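Local structure of periplasmic solute binding protein (Candidatus liberibacter, 4CL2) at residues P105-S110 with M115-N120; T18-K23 with R141-K146. The protein binds manganese and zinc ions and, as a periplasmic member of the solute-binding protein 9 family, probably delivers them for uptake. All blocks are in the same frame, centred on the assembly; numbering follows the deposited sequence.

Interaction 1: residues P105-S110 with M115-N120; sequences PHAWMS and MIYIEN. With MN (manganese (II) ion), chain L.
Trp108 holds its CG between the backbone N and the carbonyl carbon (chi1 62°), while Tyr117 has CG anti to its carbonyl carbon (chi1 -82°); together these settings bring the tyrosine ring face against the tryptophan's CB and its hydroxyl up to the indole. CB of Trp108 lies 4.2 Å from the centroid of the Tyr117 ring and 28° off its normal, a CH-pi contact over the face. The phenol oxygen OH then reaches the rim of the indole, in its plane, 3.4 Å from Trp108 CE3. Ala107 CB touches the same oxygen, Tyr117 OH, at 3.5 Å, roughly at right angles to the direction of the indole contact. That oxygen also sits 3.2 Å from Trp108 N, but the angle is too poor for a hydrogen bond; its polar partner is Asn60 OD1. Residues His106 to Met109 form a type I turn, which presents Ala107 and Trp108 to the helix that carries Tyr117. On the loop side facing away from that helix, His106 NE2 binds the manganese ion at 2.4 Å, alongside Glu172 and Asp247. Asn104 OD1 bonds to His106 ND1, which would keep the lone pair of NE2 for the metal. Trp108 NE1 bonds to Val246 O. The contact is therefore buried dispersion and CH-pi packing, its polar ends satisfied elsewhere, so Trp108, beside the ligand Asp247, is placed to act as a second-shell residue, with Tyr117 packed behind it.

Interaction 2: residues T18-K23 with R141-K146; sequences TQNIAK and REYSEK
Asn20 lies flat on the ring of Tyr143, and this stack carries the contact. Its CB is 3.5 Å from the ring centroid and only 9° off the normal, so a CH-pi interaction falls almost on the middle of the face. From there the carboxamide extends over the CD1-CE1 side of the same face: Asn20 CG comes 3.4 Å from Tyr143 CE1, and Asn20 ND2 passes 3.8 Å from Tyr143 CZ. Amide and ring planes differ by just 3°, so the amide meets the pi face broadside. Tyr143 has CG anti to its backbone N (chi1 -178°), which swings the ring across the helix surface with one face against Asn20. Beside the stack, Ile21 CG1 adds a looser apolar touch, 4.4 Å from Tyr143 CD2.

Further out, Asp16 O, one turn back on the same helix, takes the N-H of Asn20 ND2 and so fixes the rotation of the amide. A water sits 2.8 Å from Asn20 OD1, to which it donates; its further link to Lys146, a residue modelled in two conformers, is doubtful. On the exposed side Lys23, which turns out of the helix with a positive phi, holds NZ 4.3 Å from Glu142 OE1, too far for a salt bridge, so any attraction is probably weak. Asn139 ND2 also bonds to Ile21 O, while Tyr259 packs against Tyr143. This is plain helix-to-helix packing away from the metal site: the end of helix 12-22 rests on the long helix 133-158, consistent with the long linking helix seen in this family of metal-binding proteins.

After strand 6-9 the chain enters helix 12-22, whose end supplies the first half of interaction 2, then adds the remaining strands of the parallel sheet, the last being 80-83, before the loop that holds 105-110. Interaction 1 closes at once, with four helical residues between its segments, as the loop folds back on helix 111-128. Helix 133-158 follows and closes the 117-residue loop of interaction 2, so interaction 1 is nested inside it. Their centres are about 13 Å apart, and the two touch through helix 111-128: Ile118 CD1 packs 3.5 Å from Tyr143 CD2, and Met115 CE lies 3.4 Å from Ser144 O. Three helices and the metal-site loop are thereby joined in one continuous packing.

Interaction 1: residues P105-S110 with M115-N120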
ATOM      1  N   PRO A 105      -7.442  -1.758  -3.749  1.00 15.42           N
ATOM      2  CA  PRO A 105      -6.363  -0.866  -4.139  1.00 16.71           C
ATOM      3  C   PRO A 105      -4.970  -1.150  -3.610  1.00 15.54           C
ATOM      4  O   PRO A 105      -4.018  -0.523  -4.029  1.00 15.54           O
ATOM      5  CB  PRO A 105      -6.819   0.489  -3.579  1.00 19.22           C
ATOM      6  CG  PRO A 105      -7.700   0.140  -2.445  1.00 18.93           C
ATOM      7  CD  PRO A 105      -8.380  -1.132  -2.788  1.00 19.12           C
ATOM      8  N   HIS A 106      -4.835  -2.101  -2.689  1.00 15.40           N
ATOM      9  CA  HIS A 106      -3.656  -2.248  -1.844  1.00 13.58           C
ATOM     10  C   HIS A 106      -2.498  -2.999  -2.542  1.00 14.73           C
ATOM     11  O   HIS A 106      -1.834  -3.826  -1.922  1.00 13.78           O
ATOM     12  CB  HIS A 106      -3.974  -2.989  -0.576  1.00 16.56           C
ATOM     13  CG  HIS A 106      -5.002  -2.289   0.264  1.00 16.12           C
ATOM     14  ND1 HIS A 106      -6.348  -2.605   0.196  1.00 18.44           N
ATOM     15  CD2 HIS A 106      -4.870  -1.378   1.264  1.00 21.85           C
ATOM     16  CE1 HIS A 106      -7.017  -1.869   1.085  1.00 20.92           C
ATOM     17  NE2 HIS A 106      -6.142  -1.121   1.738  1.00 21.74           N
ATOM     18  N   ALA A 107      -2.242  -2.632  -3.765  1.00 15.34           N
ATOM     19  CA  ALA A 107      -1.254  -3.366  -4.613  1.00 12.68           C
ATOM     20  C   ALA A 107       0.165  -3.164  -4.119  1.00 11.66           C
ATOM     21  O   ALA A 107       1.046  -4.017  -4.423  1.00 14.94           O
ATOM     22  CB  ALA A 107      -1.376  -2.872  -6.061  1.00 14.40           C
ATOM     23  N   TRP A 108       0.429  -2.110  -3.355  1.00 11.71           N
ATOM     24  CA  TRP A 108       1.762  -1.856  -2.822  1.00 11.73           C
ATOM     25  C   TRP A 108       2.285  -2.829  -1.760  1.00 11.71           C
ATOM     26  O   TRP A 108       3.469  -2.814  -1.489  1.00 13.70           O
ATOM     27  CB  TRP A 108       1.903  -0.408  -2.284  1.00 12.94           C
ATOM     28  CG  TRP A 108       0.970  -0.118  -1.144  1.00 13.23           C
ATOM     29  CD1 TRP A 108       1.191  -0.422   0.178  1.00 12.24           C
ATOM     30  CD2 TRP A 108      -0.353   0.402  -1.220  1.00 14.26           C
ATOM     31  NE1 TRP A 108       0.087  -0.059   0.939  1.00 14.90           N
ATOM     32  CE2 TRP A 108      -0.878   0.422   0.097  1.00 13.98           C
ATOM     33  CE3 TRP A 108      -1.156   0.873  -2.273  1.00 12.85           C
ATOM     34  CZ2 TRP A 108      -2.133   0.932   0.390  1.00 15.98           C
ATOM     35  CZ3 TRP A 108      -2.399   1.379  -2.001  1.00 14.61           C
ATOM     36  CH2 TRP A 108      -2.910   1.410  -0.665  1.00 15.40           C
ATOM     37  N   MET A 109       1.381  -3.653  -1.230  1.00 13.29           N
ATOM     38  CA  MET A 109       1.737  -4.629  -0.183  1.00 11.92           C
ATOM     39  C   MET A 109       2.193  -5.931  -0.860  1.00 14.53           C
ATOM     40  O   MET A 109       1.472  -6.907  -0.923  1.00 16.80           O
ATOM     41  CB  MET A 109       0.598  -4.896   0.784  1.00 13.76           C
ATOM     42  CG  MET A 109       0.166  -3.696   1.579  1.00 15.33           C
ATOM     43  SD  MET A 109       1.427  -2.956   2.600  1.00 16.16           S
ATOM     44  CE  MET A 109       1.920  -4.312   3.679  1.00 17.02           C
ATOM     45  N   SER A 110       3.349  -5.864  -1.502  1.00 14.45           N
ATOM     46  CA  SER A 110       3.843  -6.936  -2.338  1.00 13.55           C
ATOM     47  C   SER A 110       5.258  -6.565  -2.763  1.00 14.31           C
ATOM     48  O   SER A 110       5.554  -5.429  -3.146  1.00 14.56           O
ATOM     49  CB  SER A 110       2.957  -7.153  -3.577  1.00 14.71           C
ATOM     50  OG  SER A 110       3.600  -7.733  -4.704  1.00 13.23           O
ATOM     51  N   MET A 115       8.445  -3.413  -7.084  1.00 12.81           N
ATOM     52  CA  MET A 115       9.314  -3.222  -8.271  1.00 13.29           C
ATOM     53  C   MET A 115       8.575  -2.568  -9.449  1.00 12.97           C
ATOM     54  O   MET A 115       9.141  -1.764 -10.190  1.00 14.53           O
ATOM     55  CB  MET A 115       9.941  -4.492  -8.741  1.00 16.75           C
ATOM     56  CG  MET A 115      10.533  -5.352  -7.666  1.00 15.60           C
ATOM     57  SD  MET A 115      11.934  -4.405  -6.937  1.00 19.79           S
ATOM     58  CE  MET A 115      12.209  -5.212  -5.360  1.00 28.46           C
ATOM     59  N   ILE A 116       7.292  -2.880  -9.598  1.00 13.51           N
ATOM     60  CA  ILE A 116       6.442  -2.286 -10.655  1.00 12.46           C
ATOM     61  C   ILE A 116       6.114  -0.810 -10.353  1.00 12.87           C
ATOM     62  O   ILE A 116       6.196   0.023 -11.279  1.00 13.87           O
ATOM     63  CB  ILE A 116       5.151  -3.119 -10.835  1.00 14.83           C
ATOM     64  CG1 ILE A 116       5.570  -4.490 -11.332  1.00 16.20           C
ATOM     65  CG2 ILE A 116       4.211  -2.390 -11.786  1.00 17.08           C
ATOM     66  CD1 ILE A 116       4.420  -5.485 -11.353  1.00 17.09           C
ATOM     67  N   TYR A 117       5.778  -0.482  -9.117  1.00 13.27           N
ATOM     68  CA  TYR A 117       5.609   0.922  -8.681  1.00 12.13           C
ATOM     69  C   TYR A 117       6.868   1.722  -9.038  1.00 13.86           C
ATOM     70  O   TYR A 117       6.803   2.792  -9.664  1.00 13.69           O
ATOM     71  CB  TYR A 117       5.337   1.071  -7.187  1.00 13.29           C
ATOM     72  CG  TYR A 117       3.895   0.855  -6.743  1.00 13.48           C
ATOM     73  CD1 TYR A 117       3.277  -0.386  -6.799  1.00 15.16           C
ATOM     74  CD2 TYR A 117       3.133   1.917  -6.245  1.00 14.66           C
ATOM     75  CE1 TYR A 117       1.964  -0.590  -6.352  1.00 12.69           C
ATOM     76  CE2 TYR A 117       1.831   1.710  -5.830  1.00 13.93           C
ATOM     77  CZ  TYR A 117       1.227   0.504  -5.891  1.00 12.37           C
ATOM     78  OH  TYR A 117      -0.076   0.270  -5.466  1.00 13.57           O
ATOM     79  N   ILE A 118       7.995   1.188  -8.671  1.00 12.90           N
ATOM     80  CA  ILE A 118       9.289   1.887  -8.906  1.00 14.43           C
ATOM     81  C   ILE A 118       9.510   2.092 -10.394  1.00 14.16           C
ATOM     82  O   ILE A 118       9.878   3.195 -10.811  1.00 14.38           O
ATOM     83  CB  ILE A 118      10.430   1.086  -8.242  1.00 13.79           C
ATOM     84  CG1 ILE A 118      10.303   1.193  -6.713  1.00 14.41           C
ATOM     85  CG2 ILE A 118      11.794   1.586  -8.729  1.00 15.42           C
ATOM     86  CD1 ILE A 118      11.115   0.168  -5.971  1.00 14.46           C
ATOM     87  N   GLU A 119       9.313   1.033 -11.209  1.00 15.60           N
ATOM     88  CA  GLU A 119       9.539   1.087 -12.651  1.00 17.78           C
ATOM     89  C   GLU A 119       8.620   2.110 -13.294  1.00 15.77           C
ATOM     90  O   GLU A 119       9.049   2.896 -14.158  1.00 14.94           O
ATOM     91  CB  GLU A 119       9.400  -0.298 -13.286  1.00 19.81           C
ATOM     92  CG  GLU A 119       9.367  -0.234 -14.795  1.00 18.98           C
ATOM     93  CD  GLU A 119      10.604   0.358 -15.435  1.00 20.72           C
ATOM     94  OE1 GLU A 119      11.657   0.527 -14.743  1.00 19.07           O
ATOM     95  OE2 GLU A 119      10.515   0.717 -16.632  1.00 20.53           O
ATOM     96  N   ASN A 120       7.325   2.094 -12.921  1.00 15.99           N
ATOM     97  CA  ASN A 120       6.408   3.031 -13.564  1.00 14.48           C
ATOM     98  C   ASN A 120       6.762   4.453 -13.173  1.00 12.99           C
ATOM     99  O   ASN A 120       6.581   5.392 -13.992  1.00 14.96           O
ATOM    100  CB  ASN A 120       4.959   2.715 -13.133  1.00 14.86           C
ATOM    101  CG  ASN A 120       4.424   1.512 -13.869  1.00 18.56           C
ATOM    102  OD1 ASN A 120       4.875   1.231 -14.972  1.00 19.72           O
ATOM    103  ND2 ASN A 120       3.517   0.780 -13.276  1.00 16.65           N
TER
HETATM  104 MN    MN L1286      -7.042   0.832   2.812  0.50 44.99          MN

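Interaction 2: residues T18-K23 with R141-K146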
ATOM      1  N   THR A  18       8.629   7.909  -4.748  1.00 14.71           N
ATOM      2  CA  THR A  18       9.120   8.896  -5.735  1.00 13.58           C
ATOM      3  C   THR A  18      10.368   9.658  -5.250  1.00 14.01           C
ATOM      4  O   THR A  18      11.335   9.854  -6.001  1.00 16.14           O
ATOM      5  CB  THR A  18       7.998   9.880  -6.042  1.00 14.03           C
ATOM      6  OG1 THR A  18       6.845   9.148  -6.483  1.00 14.38           O
ATOM      7  CG2 THR A  18       8.405  10.809  -7.174  1.00 16.49           C
ATOM      8  N   GLN A  19      10.386  10.034  -3.985  1.00 14.20           N
ATOM      9  CA  GLN A  19      11.555  10.684  -3.409  1.00 14.84           C
ATOM     10  C   GLN A  19      12.775   9.826  -3.509  1.00 16.55           C
ATOM     11  O   GLN A  19      13.860  10.336  -3.736  1.00 15.68           O
ATOM     12  CB  GLN A  19      11.290  11.059  -1.952  1.00 16.64           C
ATOM     13  CG  GLN A  19      12.429  11.762  -1.235  1.00 22.95           C
ATOM     14  CD  GLN A  19      12.803  13.114  -1.851  1.00 29.59           C
ATOM     15  OE1 GLN A  19      11.990  13.804  -2.455  1.00 30.33           O
ATOM     16  NE2 GLN A  19      14.061  13.470  -1.721  1.00 30.83           N
ATOM     17  N   ASN A  20      12.633   8.516  -3.370  1.00 14.33           N
ATOM     18  CA  ASN A  20      13.813   7.672  -3.478  1.00 15.76           C
ATOM     19  C   ASN A  20      14.336   7.522  -4.894  1.00 17.21           C
ATOM     20  O   ASN A  20      15.527   7.257  -5.116  1.00 17.45           O
ATOM     21  CB  ASN A  20      13.510   6.306  -2.908  1.00 15.88           C
ATOM     22  CG  ASN A  20      13.651   6.297  -1.420  1.00 16.22           C
ATOM     23  OD1 ASN A  20      14.768   6.241  -0.870  1.00 18.96           O
ATOM     24  ND2 ASN A  20      12.542   6.433  -0.738  1.00 16.44           N
ATOM     25  N   ILE A  21      13.463   7.694  -5.882  1.00 14.93           N
ATOM     26  CA  ILE A  21      13.892   7.621  -7.269  1.00 14.73           C
ATOM     27  C   ILE A  21      14.437   8.975  -7.736  1.00 16.96           C
ATOM     28  O   ILE A  21      15.394   9.026  -8.486  1.00 16.40           O
ATOM     29  CB  ILE A  21      12.760   7.082  -8.162  1.00 15.28           C
ATOM     30  CG1 ILE A  21      12.295   5.656  -7.703  1.00 14.84           C
ATOM     31  CG2 ILE A  21      13.135   7.071  -9.631  1.00 16.34           C
ATOM     32  CD1 ILE A  21      10.878   5.376  -8.096  1.00 15.44           C
ATOM     33  N   ALA A  22      13.813  10.075  -7.311  1.00 16.23           N
ATOM     34  CA  ALA A  22      14.190  11.370  -7.826  1.00 16.01           C
ATOM     35  C   ALA A  22      15.303  12.033  -7.038  1.00 19.23           C
ATOM     36  O   ALA A  22      16.058  12.810  -7.591  1.00 20.18           O
ATOM     37  CB  ALA A  22      12.990  12.254  -7.830  1.00 15.20           C
ATOM     38  N   LYS A  23      15.444  11.713  -5.764  1.00 17.90           N
ATOM     39  CA  LYS A  23      16.466  12.295  -4.898  1.00 19.73           C
ATOM     40  C   LYS A  23      16.676  13.772  -5.099  1.00 26.55           C
ATOM     41  O   LYS A  23      17.798  14.231  -5.323  1.00 31.65           O
ATOM     42  CB  LYS A  23      17.774  11.610  -5.069  1.00 25.48           C
ATOM     43  CG  LYS A  23      17.710  10.183  -4.687  1.00 28.85           C
ATOM     44  CD  LYS A  23      19.079   9.601  -4.862  1.00 39.51           C
ATOM     45  CE  LYS A  23      19.283   8.458  -3.900  1.00 52.67           C
ATOM     46  NZ  LYS A  23      20.737   8.401  -3.587  1.00 60.14           N
ATOM     47  N   ARG A 141      17.316   1.555  -9.769  1.00 15.65           N
ATOM     48  CA  ARG A 141      17.946   0.242  -9.521  1.00 16.49           C
ATOM     49  C   ARG A 141      18.411   0.151  -8.054  1.00 17.84           C
ATOM     50  O   ARG A 141      18.156  -0.813  -7.382  1.00 16.49           O
ATOM     51  CB  ARG A 141      19.054  -0.046 -10.477  1.00 16.73           C
ATOM     52  CG  ARG A 141      19.782  -1.373 -10.223  1.00 17.91           C
ATOM     53  CD  ARG A 141      20.984  -1.235  -9.266  1.00 18.55           C
ATOM     54  NE  ARG A 141      21.986  -0.451  -9.866  1.00 19.82           N
ATOM     55  CZ  ARG A 141      23.078  -0.011  -9.228  1.00 23.94           C
ATOM     56  NH1 ARG A 141      23.228  -0.300  -7.928  1.00 25.89           N
ATOM     57  NH2 ARG A 141      23.926   0.716  -9.839  1.00 27.20           N
ATOM     58  N   GLU A 142      19.095   1.191  -7.578  1.00 18.30           N
ATOM     59  CA  GLU A 142      19.515   1.202  -6.175  1.00 18.50           C
ATOM     60  C   GLU A 142      18.382   0.994  -5.246  1.00 15.18           C
ATOM     61  O   GLU A 142      18.489   0.270  -4.246  1.00 16.98           O
ATOM     62  CB  GLU A 142      20.275   2.487  -5.816  1.00 17.88           C
ATOM     63  CG  GLU A 142      21.671   2.514  -6.428  1.00 24.43           C
ATOM     64  CD  GLU A 142      22.477   3.756  -6.083  1.00 30.62           C
ATOM     65  OE1 GLU A 142      21.867   4.777  -5.663  1.00 33.68           O
ATOM     66  OE2 GLU A 142      23.704   3.705  -6.299  1.00 31.23           O
ATOM     67  N   TYR A 143      17.284   1.704  -5.458  1.00 16.49           N
ATOM     68  CA  TYR A 143      16.169   1.598  -4.539  1.00 15.24           C
ATOM     69  C   TYR A 143      15.444   0.220  -4.616  1.00 14.38           C
ATOM     70  O   TYR A 143      15.054  -0.371  -3.583  1.00 14.59           O
ATOM     71  CB  TYR A 143      15.199   2.739  -4.800  1.00 15.76           C
ATOM     72  CG  TYR A 143      14.010   2.779  -3.879  1.00 13.21           C
ATOM     73  CD1 TYR A 143      14.173   2.849  -2.492  1.00 15.25           C
ATOM     74  CD2 TYR A 143      12.743   2.826  -4.368  1.00 13.02           C
ATOM     75  CE1 TYR A 143      13.040   2.944  -1.634  1.00 13.20           C
ATOM     76  CE2 TYR A 143      11.645   2.904  -3.539  1.00 12.62           C
ATOM     77  CZ  TYR A 143      11.797   2.948  -2.165  1.00 14.95           C
ATOM     78  OH  TYR A 143      10.708   3.084  -1.328  1.00 15.22           O
ATOM     79  N   SER A 144      15.275  -0.301  -5.846  1.00 16.09           N
ATOM     80  CA  SER A 144      14.727  -1.625  -6.025  1.00 14.68           C
ATOM     81  C   SER A 144      15.567  -2.678  -5.241  1.00 15.46           C
ATOM     82  O   SER A 144      15.035  -3.536  -4.574  1.00 15.66           O
ATOM     83  CB  SER A 144      14.752  -1.951  -7.536  1.00 15.50           C
ATOM     84  OG  SER A 144      13.817  -1.156  -8.248  1.00 17.91           O
ATOM     85  N   GLU A 145      16.894  -2.562  -5.316  1.00 17.38           N
ATOM     86  CA  GLU A 145      17.786  -3.441  -4.619  1.00 19.87           C
ATOM     87  C   GLU A 145      17.710  -3.273  -3.124  1.00 17.51           C
ATOM     88  O   GLU A 145      17.740  -4.257  -2.400  1.00 18.21           O
ATOM     89  CB  GLU A 145      19.253  -3.304  -5.092  1.00 22.84           C
ATOM     90  CG  GLU A 145      19.510  -3.663  -6.549  1.00 32.42           C
ATOM     91  CD  GLU A 145      18.805  -4.931  -7.054  1.00 48.59           C
ATOM     92  OE1 GLU A 145      18.890  -5.981  -6.357  1.00 47.75           O
ATOM     93  OE2 GLU A 145      18.183  -4.848  -8.166  1.00 49.81           O
ATOM     94  N   LYS A 146      17.598  -2.041  -2.655  0.50 17.03           N
ATOM     95  CA  LYS A 146      17.431  -1.842  -1.220  0.50 17.47           C
ATOM     96  C   LYS A 146      16.162  -2.523  -0.675  0.50 15.80           C
ATOM     97  O   LYS A 146      16.203  -3.143   0.373  0.50 17.85           O
ATOM     98  CB  LYS A 146      17.388  -0.335  -0.936  0.50 18.22           C
ATOM     99  CG  LYS A 146      17.522   0.027   0.520  0.50 17.82           C
ATOM    100  CD  LYS A 146      17.565   1.553   0.698  0.50 20.89           C
ATOM    101  CE  LYS A 146      17.826   1.948   2.156  0.50 24.74           C
ATOM    102  NZ  LYS A 146      17.870   3.443   2.147  0.50 29.01           N
TER
HETATM  103  O   HOH W   1      15.906   4.272   0.838  1.00 49.33           O